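Local coordinates for RagB/SusD family nutrient uptake outer membrane protein (Bacteroides thetaiotaomicron, PDB 7KV2) that probably binds beta-glucans at the bacterial outer membrane, as a SusD-family surface glycan-binding protein serving nutrient uptake, at residues H58-L72 and R286-L299. Sequence-based numbering, arbitrary orientation.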
ATOM      1  N   HIS A  58       3.248   5.232   9.192  1.00 17.71           N
ATOM      2  CA  HIS A  58       1.883   5.799   9.250  1.00 19.39           C
ATOM      3  C   HIS A  58       1.900   7.276   8.893  1.00 19.14           C
ATOM      4  O   HIS A  58       0.915   7.901   9.121  1.00 18.67           O
ATOM      5  CB  HIS A  58       1.168   5.548  10.585  1.00 20.47           C
ATOM      6  CG  HIS A  58       1.805   6.165  11.786  1.00 23.63           C
ATOM      7  ND1 HIS A  58       1.586   7.474  12.176  1.00 26.73           N
ATOM      8  CD2 HIS A  58       2.643   5.637  12.694  1.00 23.48           C
ATOM      9  CE1 HIS A  58       2.292   7.721  13.275  1.00 25.12           C
ATOM     10  NE2 HIS A  58       2.924   6.609  13.624  1.00 24.03           N
ATOM     11  N   TRP A  59       2.952   7.801   8.272  1.00 19.45           N
ATOM     12  CA  TRP A  59       3.039   9.244   7.921  1.00 19.47           C
ATOM     13  C   TRP A  59       2.483   9.632   6.549  1.00 19.16           C
ATOM     14  O   TRP A  59       1.896  10.706   6.476  1.00 19.01           O
ATOM     15  CB  TRP A  59       4.515   9.686   7.997  1.00 20.49           C
ATOM     16  CG  TRP A  59       5.031   9.787   9.398  1.00 20.08           C
ATOM     17  CD1 TRP A  59       4.391   9.468  10.559  1.00 22.35           C
ATOM     18  CD2 TRP A  59       6.362  10.217   9.778  1.00 22.53           C
ATOM     19  NE1 TRP A  59       5.225   9.672  11.629  1.00 24.43           N
ATOM     20  CE2 TRP A  59       6.442  10.123  11.183  1.00 24.29           C
ATOM     21  CE3 TRP A  59       7.477  10.663   9.064  1.00 25.74           C
ATOM     22  CZ2 TRP A  59       7.594  10.477  11.891  1.00 24.85           C
ATOM     23  CZ3 TRP A  59       8.609  11.033   9.762  1.00 26.42           C
ATOM     24  CH2 TRP A  59       8.660  10.943  11.154  1.00 26.35           C
ATOM     25  N   PRO A  60       2.792   8.923   5.430  1.00 17.37           N
ATOM     26  CA  PRO A  60       2.708   9.517   4.099  1.00 18.46           C
ATOM     27  C   PRO A  60       1.326   9.975   3.635  1.00 16.49           C
ATOM     28  O   PRO A  60       1.234  10.906   2.826  1.00 16.71           O
ATOM     29  CB  PRO A  60       3.244   8.468   3.105  1.00 19.61           C
ATOM     30  CG  PRO A  60       3.473   7.231   3.883  1.00 18.74           C
ATOM     31  CD  PRO A  60       3.375   7.585   5.356  1.00 17.44           C
ATOM     32  N   ASP A  61       0.268   9.430   4.231  1.00 16.99           N
ATOM     33  CA  ASP A  61      -1.109   9.882   3.926  1.00 18.22           C
ATOM     34  C   ASP A  61      -1.307  11.362   4.338  1.00 17.30           C
ATOM     35  O   ASP A  61      -2.170  12.057   3.734  1.00 17.38           O
ATOM     36  CB  ASP A  61      -2.121   8.933   4.577  1.00 18.29           C
ATOM     37  CG  ASP A  61      -2.051   8.910   6.094  1.00 21.46           C
ATOM     38  OD1 ASP A  61      -0.933   8.718   6.657  1.00 20.12           O
ATOM     39  OD2 ASP A  61      -3.137   9.007   6.704  1.00 23.93           O
ATOM     40  N   TRP A  62      -0.525  11.874   5.294  1.00 19.59           N
ATOM     41  CA  TRP A  62      -0.552  13.315   5.656  1.00 20.24           C
ATOM     42  C   TRP A  62       0.723  13.662   6.425  1.00 21.19           C
ATOM     43  O   TRP A  62       0.805  13.384   7.647  1.00 20.89           O
ATOM     44  CB  TRP A  62      -1.818  13.678   6.425  1.00 22.46           C
ATOM     45  CG  TRP A  62      -1.843  15.055   7.014  1.00 23.43           C
ATOM     46  CD1 TRP A  62      -1.989  15.351   8.337  1.00 26.64           C
ATOM     47  CD2 TRP A  62      -1.643  16.312   6.343  1.00 24.29           C
ATOM     48  NE1 TRP A  62      -1.928  16.699   8.536  1.00 28.25           N
ATOM     49  CE2 TRP A  62      -1.746  17.319   7.329  1.00 27.85           C
ATOM     50  CE3 TRP A  62      -1.413  16.689   5.013  1.00 26.45           C
ATOM     51  CZ2 TRP A  62      -1.587  18.673   7.036  1.00 26.87           C
ATOM     52  CZ3 TRP A  62      -1.260  18.024   4.715  1.00 28.36           C
ATOM     53  CH2 TRP A  62      -1.324  19.000   5.723  1.00 29.69           C
ATOM     54  N   ALA A  63       1.703  14.242   5.721  1.00 22.41           N
ATOM     55  CA  ALA A  63       3.016  14.559   6.306  1.00 20.11           C
ATOM     56  C   ALA A  63       3.734  15.581   5.413  1.00 23.65           C
ATOM     57  O   ALA A  63       3.555  15.545   4.164  1.00 21.34           O
ATOM     58  CB  ALA A  63       3.822  13.283   6.447  1.00 20.31           C
ATOM     59  N   PHE A  64       4.541  16.451   6.027  1.00 24.05           N
ATOM     60  CA  PHE A  64       5.390  17.402   5.251  1.00 24.07           C
ATOM     61  C   PHE A  64       4.495  18.217   4.323  1.00 23.32           C
ATOM     62  O   PHE A  64       4.892  18.425   3.164  1.00 26.69           O
ATOM     63  CB  PHE A  64       6.468  16.631   4.480  1.00 24.06           C
ATOM     64  CG  PHE A  64       7.360  15.802   5.370  1.00 28.13           C
ATOM     65  CD1 PHE A  64       8.292  16.416   6.212  1.00 28.52           C
ATOM     66  CD2 PHE A  64       7.251  14.415   5.407  1.00 26.34           C
ATOM     67  CE1 PHE A  64       9.066  15.663   7.086  1.00 29.47           C
ATOM     68  CE2 PHE A  64       8.058  13.662   6.253  1.00 27.84           C
ATOM     69  CZ  PHE A  64       8.968  14.285   7.090  1.00 28.42           C
ATOM     70  N   ASP A  65       3.310  18.593   4.825  1.00 22.98           N
ATOM     71  CA  ASP A  65       2.260  19.429   4.184  1.00 27.72           C
ATOM     72  C   ASP A  65       1.732  18.814   2.881  1.00 26.75           C
ATOM     73  O   ASP A  65       1.095  19.539   2.130  1.00 23.07           O
ATOM     74  CB  ASP A  65       2.757  20.865   4.014  1.00 33.38           C
ATOM     75  CG  ASP A  65       3.162  21.392   5.381  1.00 38.00           C
ATOM     76  OD1 ASP A  65       2.278  21.456   6.259  1.00 45.38           O
ATOM     77  OD2 ASP A  65       4.370  21.603   5.584  1.00 50.90           O
ATOM     78  N   GLU A  66       1.844  17.495   2.711  1.00 24.19           N
ATOM     79  CA  GLU A  66       1.281  16.779   1.552  1.00 20.97           C
ATOM     80  C   GLU A  66       0.467  15.546   1.964  1.00 18.43           C
ATOM     81  O   GLU A  66       0.754  14.954   2.987  1.00 19.62           O
ATOM     82  CB  GLU A  66       2.401  16.253   0.676  1.00 25.12           C
ATOM     83  CG  GLU A  66       3.100  17.386  -0.021  1.00 28.32           C
ATOM     84  CD  GLU A  66       4.199  16.967  -0.957  1.00 26.02           C
ATOM     85  OE1 GLU A  66       4.045  15.949  -1.646  1.00 23.36           O
ATOM     86  OE2 GLU A  66       5.176  17.746  -1.032  1.00 27.34           O
ATOM     87  N   TYR A  67      -0.511  15.210   1.132  1.00 19.50           N
ATOM     88  CA  TYR A  67      -1.268  13.922   1.149  1.00 17.74           C
ATOM     89  C   TYR A  67      -0.682  13.017   0.082  1.00 16.16           C
ATOM     90  O   TYR A  67      -0.888  13.287  -1.127  1.00 19.84           O
ATOM     91  CB  TYR A  67      -2.746  14.202   0.892  1.00 18.61           C
ATOM     92  CG  TYR A  67      -3.344  15.197   1.838  1.00 19.58           C
ATOM     93  CD1 TYR A  67      -3.817  14.813   3.077  1.00 20.73           C
ATOM     94  CD2 TYR A  67      -3.453  16.538   1.499  1.00 21.74           C
ATOM     95  CE1 TYR A  67      -4.353  15.722   3.964  1.00 22.17           C
ATOM     96  CE2 TYR A  67      -3.978  17.463   2.382  1.00 21.52           C
ATOM     97  CZ  TYR A  67      -4.457  17.051   3.608  1.00 24.21           C
ATOM     98  OH  TYR A  67      -5.000  17.919   4.523  1.00 29.31           O
ATOM     99  N   ASN A  68       0.142  12.040   0.475  1.00 15.69           N
ATOM    100  CA  ASN A  68       0.771  11.063  -0.448  1.00 16.04           C
ATOM    101  C   ASN A  68       0.461   9.630   0.041  1.00 16.31           C
ATOM    102  O   ASN A  68       1.362   8.810   0.183  1.00 16.12           O
ATOM    103  CB  ASN A  68       2.290  11.234  -0.540  1.00 16.55           C
ATOM    104  CG  ASN A  68       2.852  12.506  -1.172  1.00 18.91           C
ATOM    105  OD1 ASN A  68       4.082  12.632  -1.175  1.00 21.26           O
ATOM    106  ND2 ASN A  68       2.025  13.427  -1.654  1.00 18.62           N
ATOM    107  N   PRO A  69      -0.825   9.251   0.262  1.00 15.16           N
ATOM    108  CA  PRO A  69      -1.148   7.903   0.709  1.00 15.78           C
ATOM    109  C   PRO A  69      -0.541   6.879  -0.261  1.00 15.13           C
ATOM    110  O   PRO A  69      -0.782   6.925  -1.494  1.00 15.68           O
ATOM    111  CB  PRO A  69      -2.700   7.887   0.743  1.00 16.73           C
ATOM    112  CG  PRO A  69      -3.096   8.978  -0.182  1.00 15.90           C
ATOM    113  CD  PRO A  69      -2.024  10.038  -0.046  1.00 16.66           C
ATOM    114  N   VAL A  70       0.256   5.960   0.275  1.00 16.13           N
ATOM    115  CA  VAL A  70       1.234   5.204  -0.532  1.00 16.61           C
ATOM    116  C   VAL A  70       0.517   4.268  -1.517  1.00 16.79           C
ATOM    117  O   VAL A  70       0.973   4.092  -2.609  1.00 19.30           O
ATOM    118  CB  VAL A  70       2.267   4.512   0.358  1.00 19.77           C
ATOM    119  CG1 VAL A  70       1.661   3.461   1.294  1.00 21.66           C
ATOM    120  CG2 VAL A  70       3.353   3.881  -0.504  1.00 20.17           C
ATOM    121  N   ASN A  71      -0.595   3.660  -1.123  1.00 16.25           N
ATOM    122  CA  ASN A  71      -1.404   2.837  -2.034  1.00 15.39           C
ATOM    123  C   ASN A  71      -1.904   3.694  -3.200  1.00 15.62           C
ATOM    124  O   ASN A  71      -1.835   3.202  -4.310  1.00 18.36           O
ATOM    125  CB  ASN A  71      -2.561   2.133  -1.285  1.00 16.15           C
ATOM    126  CG  ASN A  71      -3.460   3.021  -0.442  1.00 15.92           C
ATOM    127  OD1 ASN A  71      -3.005   3.976   0.185  1.00 16.30           O
ATOM    128  ND2 ASN A  71      -4.784   2.768  -0.466  1.00 14.25           N
ATOM    129  N   LEU A  72      -2.528   4.836  -2.951  1.00 15.45           N
ATOM    130  CA  LEU A  72      -3.194   5.598  -4.024  1.00 16.48           C
ATOM    131  C   LEU A  72      -2.104   6.160  -4.943  1.00 17.22           C
ATOM    132  O   LEU A  72      -2.411   6.337  -6.150  1.00 17.38           O
ATOM    133  CB  LEU A  72      -4.029   6.771  -3.499  1.00 17.71           C
ATOM    134  CG  LEU A  72      -5.203   6.469  -2.567  1.00 20.49           C
ATOM    135  CD1 LEU A  72      -6.021   7.735  -2.312  1.00 20.85           C
ATOM    136  CD2 LEU A  72      -6.048   5.401  -3.144  1.00 20.95           C
ATOM    137  N   ARG A 286      -4.209  13.263  15.858  1.00 36.68           N
ATOM    138  CA  ARG A 286      -3.547  13.712  14.604  1.00 33.81           C
ATOM    139  C   ARG A 286      -4.302  14.976  14.148  1.00 36.88           C
ATOM    140  O   ARG A 286      -5.553  15.035  14.313  1.00 34.05           O
ATOM    141  CB  ARG A 286      -3.507  12.608  13.544  1.00 34.54           C
ATOM    142  CG  ARG A 286      -2.637  12.950  12.346  1.00 33.11           C
ATOM    143  CD  ARG A 286      -2.739  11.933  11.230  1.00 30.41           C
ATOM    144  NE  ARG A 286      -1.589  11.942  10.311  1.00 27.54           N
ATOM    145  CZ  ARG A 286      -1.318  10.979   9.424  1.00 27.98           C
ATOM    146  NH1 ARG A 286      -2.134   9.934   9.325  1.00 26.28           N
ATOM    147  NH2 ARG A 286      -0.232  11.045   8.669  1.00 24.81           N
ATOM    148  N   ASP A 287      -3.567  15.962  13.627  1.00 36.27           N
ATOM    149  CA  ASP A 287      -4.104  17.323  13.355  1.00 38.11           C
ATOM    150  C   ASP A 287      -3.343  17.945  12.185  1.00 35.56           C
ATOM    151  O   ASP A 287      -2.245  17.439  11.834  1.00 29.66           O
ATOM    152  CB  ASP A 287      -3.989  18.248  14.580  1.00 37.91           C
ATOM    153  CG  ASP A 287      -5.148  19.219  14.737  1.00 42.93           C
ATOM    154  OD1 ASP A 287      -6.031  19.267  13.846  1.00 45.22           O
ATOM    155  OD2 ASP A 287      -5.176  19.911  15.774  1.00 47.45           O
ATOM    156  N   TRP A 288      -3.887  19.047  11.657  1.00 35.19           N
ATOM    157  CA  TRP A 288      -3.257  19.830  10.556  1.00 38.64           C
ATOM    158  C   TRP A 288      -1.814  20.144  10.945  1.00 38.78           C
ATOM    159  O   TRP A 288      -0.905  19.907  10.111  1.00 38.33           O
ATOM    160  CB  TRP A 288      -4.082  21.096  10.298  1.00 40.41           C
ATOM    161  CG  TRP A 288      -5.538  20.762  10.215  1.00 40.81           C
ATOM    162  CD1 TRP A 288      -6.509  21.045  11.135  1.00 41.80           C
ATOM    163  CD2 TRP A 288      -6.158  19.957   9.190  1.00 37.81           C
ATOM    164  NE1 TRP A 288      -7.707  20.522  10.723  1.00 44.78           N
ATOM    165  CE2 TRP A 288      -7.528  19.863   9.528  1.00 41.45           C
ATOM    166  CE3 TRP A 288      -5.705  19.368   7.998  1.00 41.04           C
ATOM    167  CZ2 TRP A 288      -8.441  19.178   8.720  1.00 40.21           C
ATOM    168  CZ3 TRP A 288      -6.605  18.680   7.209  1.00 37.78           C
ATOM    169  CH2 TRP A 288      -7.954  18.599   7.563  1.00 40.75           C
ATOM    170  N   GLY A 289      -1.647  20.615  12.189  1.00 41.67           N
ATOM    171  CA  GLY A 289      -0.368  21.027  12.789  1.00 44.46           C
ATOM    172  C   GLY A 289       0.401  19.876  13.428  1.00 47.35           C
ATOM    173  O   GLY A 289       1.590  20.098  13.676  1.00 45.61           O
ATOM    174  N   SER A 290      -0.218  18.699  13.654  1.00 46.41           N
ATOM    175  CA  SER A 290       0.414  17.489  14.259  1.00 48.02           C
ATOM    176  C   SER A 290       0.259  16.256  13.360  1.00 44.02           C
ATOM    177  O   SER A 290      -0.348  15.262  13.762  1.00 42.79           O
ATOM    178  CB  SER A 290      -0.165  17.226  15.634  1.00 52.55           C
ATOM    179  OG  SER A 290      -0.167  18.411  16.415  1.00 60.94           O
ATOM    180  N   PRO A 291       0.811  16.260  12.122  1.00 39.69           N
ATOM    181  CA  PRO A 291       0.623  15.128  11.206  1.00 37.25           C
ATOM    182  C   PRO A 291       1.336  13.821  11.611  1.00 36.00           C
ATOM    183  O   PRO A 291       1.011  12.776  11.073  1.00 32.32           O
ATOM    184  CB  PRO A 291       1.213  15.639   9.872  1.00 39.59           C
ATOM    185  CG  PRO A 291       2.226  16.705  10.295  1.00 42.97           C
ATOM    186  CD  PRO A 291       1.617  17.346  11.533  1.00 39.84           C
ATOM    187  N   LEU A 292       2.364  13.886  12.464  1.00 32.28           N
ATOM    188  CA  LEU A 292       3.312  12.746  12.627  1.00 36.11           C
ATOM    189  C   LEU A 292       2.893  11.843  13.800  1.00 34.88           C
ATOM    190  O   LEU A 292       3.444  10.728  13.914  1.00 34.76           O
ATOM    191  CB  LEU A 292       4.720  13.319  12.809  1.00 37.03           C
ATOM    192  CG  LEU A 292       5.153  14.289  11.710  1.00 36.88           C
ATOM    193  CD1 LEU A 292       6.649  14.571  11.815  1.00 38.37           C
ATOM    194  CD2 LEU A 292       4.808  13.716  10.345  1.00 36.02           C
ATOM    195  N   VAL A 293       1.984  12.324  14.642  1.00 36.74           N
ATOM    196  CA  VAL A 293       1.546  11.616  15.878  1.00 40.44           C
ATOM    197  C   VAL A 293       0.881  10.307  15.431  1.00 42.09           C
ATOM    198  O   VAL A 293       0.246  10.280  14.318  1.00 41.04           O
ATOM    199  CB  VAL A 293       0.625  12.494  16.757  1.00 43.61           C
ATOM    200  CG1 VAL A 293       1.274  13.829  17.142  1.00 45.78           C
ATOM    201  CG2 VAL A 293      -0.736  12.729  16.127  1.00 44.10           C
ATOM    202  N   ALA A 294       1.038   9.261  16.243  1.00 37.51           N
ATOM    203  CA  ALA A 294       0.333   7.967  16.110  1.00 36.38           C
ATOM    204  C   ALA A 294      -1.158   8.199  16.426  1.00 36.60           C
ATOM    205  O   ALA A 294      -1.553   8.194  17.624  1.00 35.80           O
ATOM    206  CB  ALA A 294       0.976   6.923  16.989  1.00 35.14           C
ATOM    207  N   GLY A 295      -1.934   8.478  15.373  1.00 29.39           N
ATOM    208  CA  GLY A 295      -3.377   8.755  15.435  1.00 28.49           C
ATOM    209  C   GLY A 295      -4.075   7.974  14.345  1.00 28.09           C
ATOM    210  O   GLY A 295      -3.663   6.779  14.109  1.00 25.95           O
ATOM    211  N   GLY A 296      -5.054   8.611  13.698  1.00 23.66           N
ATOM    212  CA  GLY A 296      -5.780   8.040  12.555  1.00 21.65           C
ATOM    213  C   GLY A 296      -5.161   8.352  11.209  1.00 18.84           C
ATOM    214  O   GLY A 296      -4.042   8.870  11.140  1.00 17.40           O
ATOM    215  N   THR A 297      -5.856   7.938  10.155  1.00 17.00           N
ATOM    216  CA  THR A 297      -5.447   8.132   8.754  1.00 15.75           C
ATOM    217  C   THR A 297      -6.350   9.173   8.127  1.00 16.40           C
ATOM    218  O   THR A 297      -7.520   9.264   8.470  1.00 14.64           O
ATOM    219  CB  THR A 297      -5.457   6.809   7.964  1.00 15.66           C
ATOM    220  OG1 THR A 297      -5.163   7.093   6.617  1.00 15.11           O
ATOM    221  CG2 THR A 297      -6.770   6.071   7.992  1.00 15.77           C
ATOM    222  N   ALA A 298      -5.815   9.901   7.171  1.00 16.74           N
ATOM    223  CA  ALA A 298      -6.577  10.844   6.343  1.00 17.04           C
ATOM    224  C   ALA A 298      -7.257  10.112   5.191  1.00 17.29           C
ATOM    225  O   ALA A 298      -8.077  10.751   4.517  1.00 16.70           O
ATOM    226  CB  ALA A 298      -5.616  11.881   5.781  1.00 18.20           C
ATOM    227  N   LEU A 299      -6.890   8.851   4.913  1.00 15.60           N
ATOM    228  CA  LEU A 299      -7.258   8.209   3.604  1.00 15.08           C
ATOM    229  C   LEU A 299      -8.765   8.298   3.360  1.00 14.91           C
ATOM    230  O   LEU A 299      -9.175   8.721   2.273  1.00 15.12           O
ATOM    231  CB  LEU A 299      -6.681   6.797   3.496  1.00 14.76           C
ATOM    232  CG  LEU A 299      -7.113   5.996   2.275  1.00 14.79           C
ATOM    233  CD1 LEU A 299      -6.679   6.658   0.985  1.00 13.51           C
ATOM    234  CD2 LEU A 299      -6.616   4.568   2.292  1.00 15.63           C
TER
HETATM  235  O   HOH W   1       0.514   9.926  11.680  1.00 26.25           O
HETATM  236  O   HOH W   2       1.332  19.684   8.660  1.00 41.91           O
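A buried arginine–carboxylate salt bridge joins two loops of the SusD fold: the W59–W62 type I turn and the irregular loop 286-298 that leads into helix 299-303. R286 NH1 lies 3.0 Å from D61 OD2. The carboxylate and guanidinium planes stand 67° apart, and NH2 meets OD1 from above the carboxylate plane. The R286 chain runs extended from CG to NE, which carries the guanidinium across to the turn. There NH2 also bonds W62 O (2.8 Å), while NH1 bonds G296 O in its own loop. W62 CB lies over one guanidinium face and a water over the other. D61 OD2 takes two further bonds, from A298 N (2.9 Å) and T297 OG1 (2.8 Å). Were R286 replaced by an alanine, D61 would probably lose its countercharge and W62 O its bond from NH2. Ring contacts flank the bridge. L292 CD2 sits over the five-membered ring of W59, 3.9 Å from its centroid, a CH-pi contact. P291 CB packs on one face of W62, 3.6 Å from CD1. Y67 OH meets the edge of the W288 ring. The bridge thus ties together the two sequence-family regions of the largely helical, TPR-type SusD fold.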